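Local coordinates for protein putative Xylose isomerase (Rhodospirillum rubrum, PDB 3QXB) that is a putative sugar isomerase of the xylose isomerase-like TIM-barrel family and binds manganese or iron ions, at residues 172-177 / 205-210; 87-92 / 126-131. All blocks are in the same frame, centred on the assembly; numbering follows the deposited sequence.

Both contacts join neighbouring parallel strands of one eight-stranded barrel, and their centres lie about 11 Å apart. Interaction 2 sets strand 85-90 beside strand 130-133, whose other edge meets strand 174-177 of interaction 1, giving the order 85-90, 130-133, 174-177, 208-213. Probable hydrogen bonds stitch the two together: S173 N lies 2.7 Å from P129 O and Y176 N 2.8 Å from T131 O. Both approach the metal site formed by E178, D213, H244 and E286. The side chain of F90 in interaction 2 lies about 6 Å from the bound iron and manganese ions, that of Y176 in interaction 1 about 10 Å.

Interaction 1. Residues 172-177 / 205-210; sequences LSMLYV and EIPVRL
The beta-alpha-beta unit made by strand 174-177, helix 190-200 and strand 208-213 brings L175 and V177 against P207, V208 and R209 as parallel neighbours in the barrel wall. L175 is gripped through both backbone groups: its N donates to P207 O (3.1 Å) in an almost straight bond, and its O accepts from R209 N (2.9 Å). V177 N then bonds to R209 O, which also lies near the plane of the Y176 ring, at its edge. L175, V177, V208 and L210 point to the face covered by helix 190-200 and helix 146-170; there V177 CG2 meets V208 CG1 at 3.9 Å. Before strand 208-213 begins, I206 holds CG1 between its backbone N and carbonyl carbon (chi1 55°), which carries CD1 across to L175 CG at 4.1 Å.

On the face that carries Y176 and R209, selenomethionine M174 crosses R209 at about a right angle, SE lying 3.9 Å from R209 CG, while its bent end sets CE against P207 CG. R209 bends back at chi2 (-71°), laying one guanidinium face over P207 CB and bringing NH1 to V208 O at 2.9 Å, above the carbonyl plane. With an alanine here, M174 SE would probably keep only CB beside it, P207 lose its cover and V208 O its NH1 donor. Repeated round a closed eight-stranded sheet with helices outside, this parallel beta-alpha-beta pairing makes the TIM barrel.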
loop_
_atom_site.group_PDB
_atom_site.type_symbol
_atom_site.label_atom_id
_atom_site.label_comp_id
_atom_site.label_asym_id
_atom_site.label_seq_id
_atom_site.Cartn_x
_atom_site.Cartn_y
_atom_site.Cartn_z
ATOM N N LEU A 172 17.834 -10.931 -17.108
ATOM C CA LEU A 172 18.029 -9.656 -16.428
ATOM C C LEU A 172 19.578 -9.370 -16.259
ATOM O O LEU A 172 20.396 -10.279 -16.223
ATOM C CB LEU A 172 17.252 -9.592 -15.079
ATOM C CG LEU A 172 15.731 -9.249 -15.132
ATOM C CD1 LEU A 172 14.879 -10.267 -15.903
ATOM C CD2 LEU A 172 15.099 -9.112 -13.711
ATOM N N SER A 173 19.936 -8.107 -16.152
ATOM C CA SER A 173 21.327 -7.670 -15.954
ATOM C C SER A 173 21.649 -7.214 -14.546
ATOM O O SER A 173 22.814 -7.177 -14.189
ATOM C CB SER A 173 21.601 -6.465 -16.848
ATOM O OG SER A 173 21.431 -6.835 -18.165
HETATM N N MSE A 174 20.632 -6.860 -13.760
HETATM C CA MSE A 174 20.849 -6.268 -12.439
HETATM C C MSE A 174 19.653 -6.390 -11.508
HETATM O O MSE A 174 18.475 -6.406 -11.952
HETATM C CB MSE A 174 21.295 -4.798 -12.586
HETATM C CG MSE A 174 21.760 -4.136 -11.304
HETATM SE SE MSE A 174 22.512 -2.351 -11.657
HETATM C CE MSE A 174 24.158 -2.853 -12.500
ATOM N N LEU A 175 19.954 -6.523 -10.219
ATOM C CA LEU A 175 18.933 -6.401 -9.158
ATOM C C LEU A 175 19.285 -5.215 -8.251
ATOM O O LEU A 175 20.487 -4.894 -8.080
ATOM C CB LEU A 175 18.827 -7.664 -8.330
ATOM C CG LEU A 175 18.368 -8.928 -9.020
ATOM C CD1 LEU A 175 18.373 -10.072 -7.964
ATOM C CD2 LEU A 175 16.975 -8.764 -9.730
ATOM N N TYR A 176 18.265 -4.572 -7.674
ATOM C CA TYR A 176 18.502 -3.478 -6.718
ATOM C C TYR A 176 17.873 -3.729 -5.342
ATOM O O TYR A 176 16.819 -4.357 -5.231
ATOM C CB TYR A 176 17.957 -2.135 -7.187
ATOM C CG TYR A 176 18.291 -1.701 -8.571
ATOM C CD1 TYR A 176 19.497 -1.085 -8.872
ATOM C CD2 TYR A 176 17.381 -1.837 -9.563
ATOM C CE1 TYR A 176 19.763 -0.653 -10.138
ATOM C CE2 TYR A 176 17.637 -1.419 -10.814
ATOM C CZ TYR A 176 18.822 -0.847 -11.105
ATOM O OH TYR A 176 19.025 -0.437 -12.368
ATOM N N VAL A 177 18.545 -3.201 -4.316
ATOM C CA VAL A 177 18.039 -3.142 -2.957
ATOM C C VAL A 177 17.925 -1.679 -2.586
ATOM O O VAL A 177 18.875 -0.926 -2.763
ATOM C CB VAL A 177 18.992 -3.837 -1.949
ATOM C CG1 VAL A 177 18.469 -3.650 -0.513
ATOM C CG2 VAL A 177 19.124 -5.296 -2.304
ATOM N N GLU A 205 25.413 -13.936 -9.648
ATOM C CA GLU A 205 25.673 -14.182 -11.088
ATOM C C GLU A 205 25.463 -12.926 -11.936
ATOM O O GLU A 205 26.057 -12.779 -12.984
ATOM C CB GLU A 205 24.826 -15.368 -11.581
ATOM C CG GLU A 205 25.318 -16.657 -10.963
ATOM C CD GLU A 205 24.725 -17.919 -11.511
ATOM O OE1 GLU A 205 24.162 -17.913 -12.625
ATOM O OE2 GLU A 205 24.869 -18.953 -10.809
ATOM N N ILE A 206 24.654 -12.005 -11.430
ATOM C CA ILE A 206 24.562 -10.651 -11.931
ATOM C C ILE A 206 24.738 -9.704 -10.720
ATOM O O ILE A 206 24.512 -10.082 -9.573
ATOM C CB ILE A 206 23.196 -10.373 -12.688
ATOM C CG1 ILE A 206 22.015 -10.721 -11.794
ATOM C CG2 ILE A 206 23.159 -11.134 -14.043
ATOM C CD1 ILE A 206 20.597 -10.166 -12.213
ATOM N N PRO A 207 25.131 -8.463 -10.973
ATOM C CA PRO A 207 25.314 -7.564 -9.838
ATOM C C PRO A 207 24.032 -7.234 -9.085
ATOM O O PRO A 207 22.964 -7.087 -9.688
ATOM C CB PRO A 207 25.880 -6.308 -10.494
ATOM C CG PRO A 207 25.450 -6.442 -11.972
ATOM C CD PRO A 207 25.573 -7.864 -12.245
ATOM N N VAL A 208 24.147 -7.131 -7.771
ATOM C CA VAL A 208 23.077 -6.579 -6.919
ATOM C C VAL A 208 23.633 -5.253 -6.440
ATOM O O VAL A 208 24.751 -5.171 -5.915
ATOM C CB VAL A 208 22.727 -7.540 -5.750
ATOM C CG1 VAL A 208 21.671 -6.954 -4.783
ATOM C CG2 VAL A 208 22.290 -8.894 -6.299
ATOM N N ARG A 209 22.876 -4.196 -6.661
ATOM C CA ARG A 209 23.356 -2.848 -6.385
ATOM C C ARG A 209 22.319 -2.119 -5.541
ATOM O O ARG A 209 21.236 -2.624 -5.283
ATOM C CB ARG A 209 23.612 -2.108 -7.714
ATOM C CG ARG A 209 24.794 -2.655 -8.538
ATOM C CD ARG A 209 26.134 -2.328 -7.865
ATOM N NE ARG A 209 27.256 -2.948 -8.556
ATOM C CZ ARG A 209 27.810 -4.112 -8.216
ATOM N NH1 ARG A 209 27.341 -4.861 -7.200
ATOM N NH2 ARG A 209 28.820 -4.557 -8.927
ATOM N N LEU A 210 22.676 -0.900 -5.130
ATOM C CA LEU A 210 21.821 -0.071 -4.313
ATOM C C LEU A 210 21.060 0.909 -5.205
ATOM O O LEU A 210 21.598 1.420 -6.189
ATOM C CB LEU A 210 22.639 0.706 -3.275
ATOM C CG LEU A 210 23.395 -0.143 -2.239
ATOM C CD1 LEU A 210 24.394 0.725 -1.462
ATOM C CD2 LEU A 210 22.388 -0.806 -1.287
#

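Interaction 2. Residues 87-92 / 126-131; sequences ESTFGG and MEVPAT
T89 and T131 meet hydroxyl to hydroxyl, OG1 to OG1 at 2.6 Å, in a short hydrogen bond that either could donate. The two side chains reach this point by different rotations: T89 holds OG1 between its backbone N and carbonyl carbon (chi1 59°), whereas T131 turns OG1 anti to its N (chi1 -166°). Each oxygen has a further hydrogen-bonding partner, T123 for T89 and Y56 for T131, so a small network of hydroxyls is satisfied within the buried interface. The T89 methyl, CG2, faces the other way, toward selenomethionine M126, whose bent chain brings SE to 3.8 Å.

V128 inserts one branch beside the strand: CG1 packs against S88 CA at 3.5 Å, over one face of the S88-T89 peptide. The backbone joins in through T89 N, which donates to A130 O (3.1 Å); the donor is tilted 22° from the carbonyl plane, and S88 CA makes a CA-H...O contact with the same oxygen. These are parallel neighbours in the TIM barrel, and helix 106-125, the longer of the two helices between them, ends in a Schellman motif at E127 before the chain turns into strand 130-133.

The CB atoms of S88 and A130 lie 4.1 Å apart, both beside Y176 of the next strand, while S88 OG is engaged by Q53. P129 sets its ring CD against E87 O at 3.7 Å. The carboxylate of E87 is held apart from this pairing, hydrogen-bonded to T282 and in a salt bridge with K21. Further along strand 85-90, F90 meets the metal ligand H244 edge to face.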
loop_
_atom_site.group_PDB
_atom_site.type_symbol
_atom_site.label_atom_id
_atom_site.label_comp_id
_atom_site.label_asym_id
_atom_site.label_seq_id
_atom_site.Cartn_x
_atom_site.Cartn_y
_atom_site.Cartn_z
ATOM N N GLU A 87 13.859 1.375 -17.709
ATOM C CA GLU A 87 15.119 0.893 -17.167
ATOM C C GLU A 87 15.015 -0.197 -16.107
ATOM O O GLU A 87 15.926 -1.046 -15.964
ATOM C CB GLU A 87 15.916 2.102 -16.621
ATOM C CG GLU A 87 16.283 3.050 -17.741
ATOM C CD GLU A 87 17.231 4.175 -17.311
ATOM O OE1 GLU A 87 16.954 4.843 -16.301
ATOM O OE2 GLU A 87 18.244 4.357 -18.004
ATOM N N SER A 88 13.908 -0.204 -15.378
ATOM C CA SER A 88 13.735 -1.166 -14.315
ATOM C C SER A 88 12.307 -1.159 -13.896
ATOM O O SER A 88 11.550 -0.253 -14.212
ATOM C CB SER A 88 14.590 -0.837 -13.094
ATOM O OG SER A 88 14.431 0.517 -12.702
ATOM N N THR A 89 11.943 -2.215 -13.197
ATOM C CA THR A 89 10.692 -2.337 -12.501
ATOM C C THR A 89 11.106 -2.277 -11.059
ATOM O O THR A 89 12.282 -2.485 -10.723
ATOM C CB THR A 89 9.932 -3.687 -12.755
ATOM O OG1 THR A 89 10.739 -4.800 -12.360
ATOM C CG2 THR A 89 9.481 -3.829 -14.228
ATOM N N PHE A 90 10.159 -1.937 -10.194
ATOM C CA PHE A 90 10.470 -1.737 -8.786
ATOM C C PHE A 90 9.255 -1.901 -7.909
ATOM O O PHE A 90 8.176 -1.489 -8.288
ATOM C CB PHE A 90 11.055 -0.351 -8.554
ATOM C CG PHE A 90 12.142 -0.332 -7.485
ATOM C CD1 PHE A 90 13.445 -0.605 -7.829
ATOM C CD2 PHE A 90 11.845 -0.070 -6.146
ATOM C CE1 PHE A 90 14.436 -0.663 -6.879
ATOM C CE2 PHE A 90 12.844 -0.114 -5.202
ATOM C CZ PHE A 90 14.123 -0.382 -5.562
ATOM N N GLY A 91 9.470 -2.429 -6.700
ATOM C CA GLY A 91 8.436 -2.520 -5.652
ATOM C C GLY A 91 7.800 -1.194 -5.311
ATOM O O GLY A 91 8.456 -0.121 -5.344
ATOM N N GLY A 92 6.517 -1.278 -4.991
ATOM C CA GLY A 92 5.731 -0.144 -4.546
ATOM C C GLY A 92 5.068 -0.466 -3.214
ATOM O O GLY A 92 5.610 -1.253 -2.404
HETATM N N MSE A 126 8.493 -8.320 -19.847
HETATM C CA MSE A 126 8.546 -6.929 -20.348
HETATM C C MSE A 126 9.788 -6.592 -21.140
HETATM O O MSE A 126 9.848 -5.528 -21.742
HETATM C CB MSE A 126 8.430 -5.915 -19.194
HETATM C CG MSE A 126 7.135 -5.997 -18.470
HETATM SE SE MSE A 126 6.974 -4.922 -16.903
HETATM C CE MSE A 126 6.606 -3.238 -17.744
ATOM N N GLU A 127 10.770 -7.502 -21.121
ATOM C CA GLU A 127 12.127 -7.266 -21.636
ATOM C C GLU A 127 12.775 -6.060 -20.979
ATOM O O GLU A 127 13.493 -5.296 -21.609
ATOM C CB GLU A 127 12.148 -7.196 -23.154
ATOM C CG GLU A 127 11.599 -8.431 -23.811
ATOM C CD GLU A 127 11.467 -8.282 -25.311
ATOM O OE1 GLU A 127 12.111 -7.387 -25.914
ATOM O OE2 GLU A 127 10.720 -9.085 -25.887
ATOM N N VAL A 128 12.538 -5.908 -19.677
ATOM C CA VAL A 128 13.173 -4.891 -18.889
ATOM C C VAL A 128 14.375 -5.540 -18.180
ATOM O O VAL A 128 14.286 -6.662 -17.671
ATOM C CB VAL A 128 12.154 -4.285 -17.901
ATOM C CG1 VAL A 128 12.796 -3.375 -16.855
ATOM C CG2 VAL A 128 11.093 -3.565 -18.676
ATOM N N PRO A 129 15.503 -4.832 -18.125
ATOM C CA PRO A 129 16.767 -5.427 -17.677
ATOM C C PRO A 129 17.011 -5.565 -16.182
ATOM O O PRO A 129 17.915 -6.301 -15.791
ATOM C CB PRO A 129 17.832 -4.509 -18.285
ATOM C CG PRO A 129 17.163 -3.261 -18.626
ATOM C CD PRO A 129 15.671 -3.491 -18.693
ATOM N N ALA A 130 16.209 -4.925 -15.343
ATOM C CA ALA A 130 16.551 -4.866 -13.952
ATOM C C ALA A 130 15.289 -4.712 -13.131
ATOM O O ALA A 130 14.295 -4.181 -13.624
ATOM C CB ALA A 130 17.545 -3.686 -13.694
ATOM N N THR A 131 15.353 -5.170 -11.890
ATOM C CA THR A 131 14.263 -5.000 -10.920
ATOM C C THR A 131 14.874 -4.889 -9.535
ATOM O O THR A 131 16.052 -5.212 -9.330
ATOM C CB THR A 131 13.209 -6.142 -10.977
ATOM O OG1 THR A 131 12.012 -5.765 -10.253
ATOM C CG2 THR A 131 13.765 -7.443 -10.421
#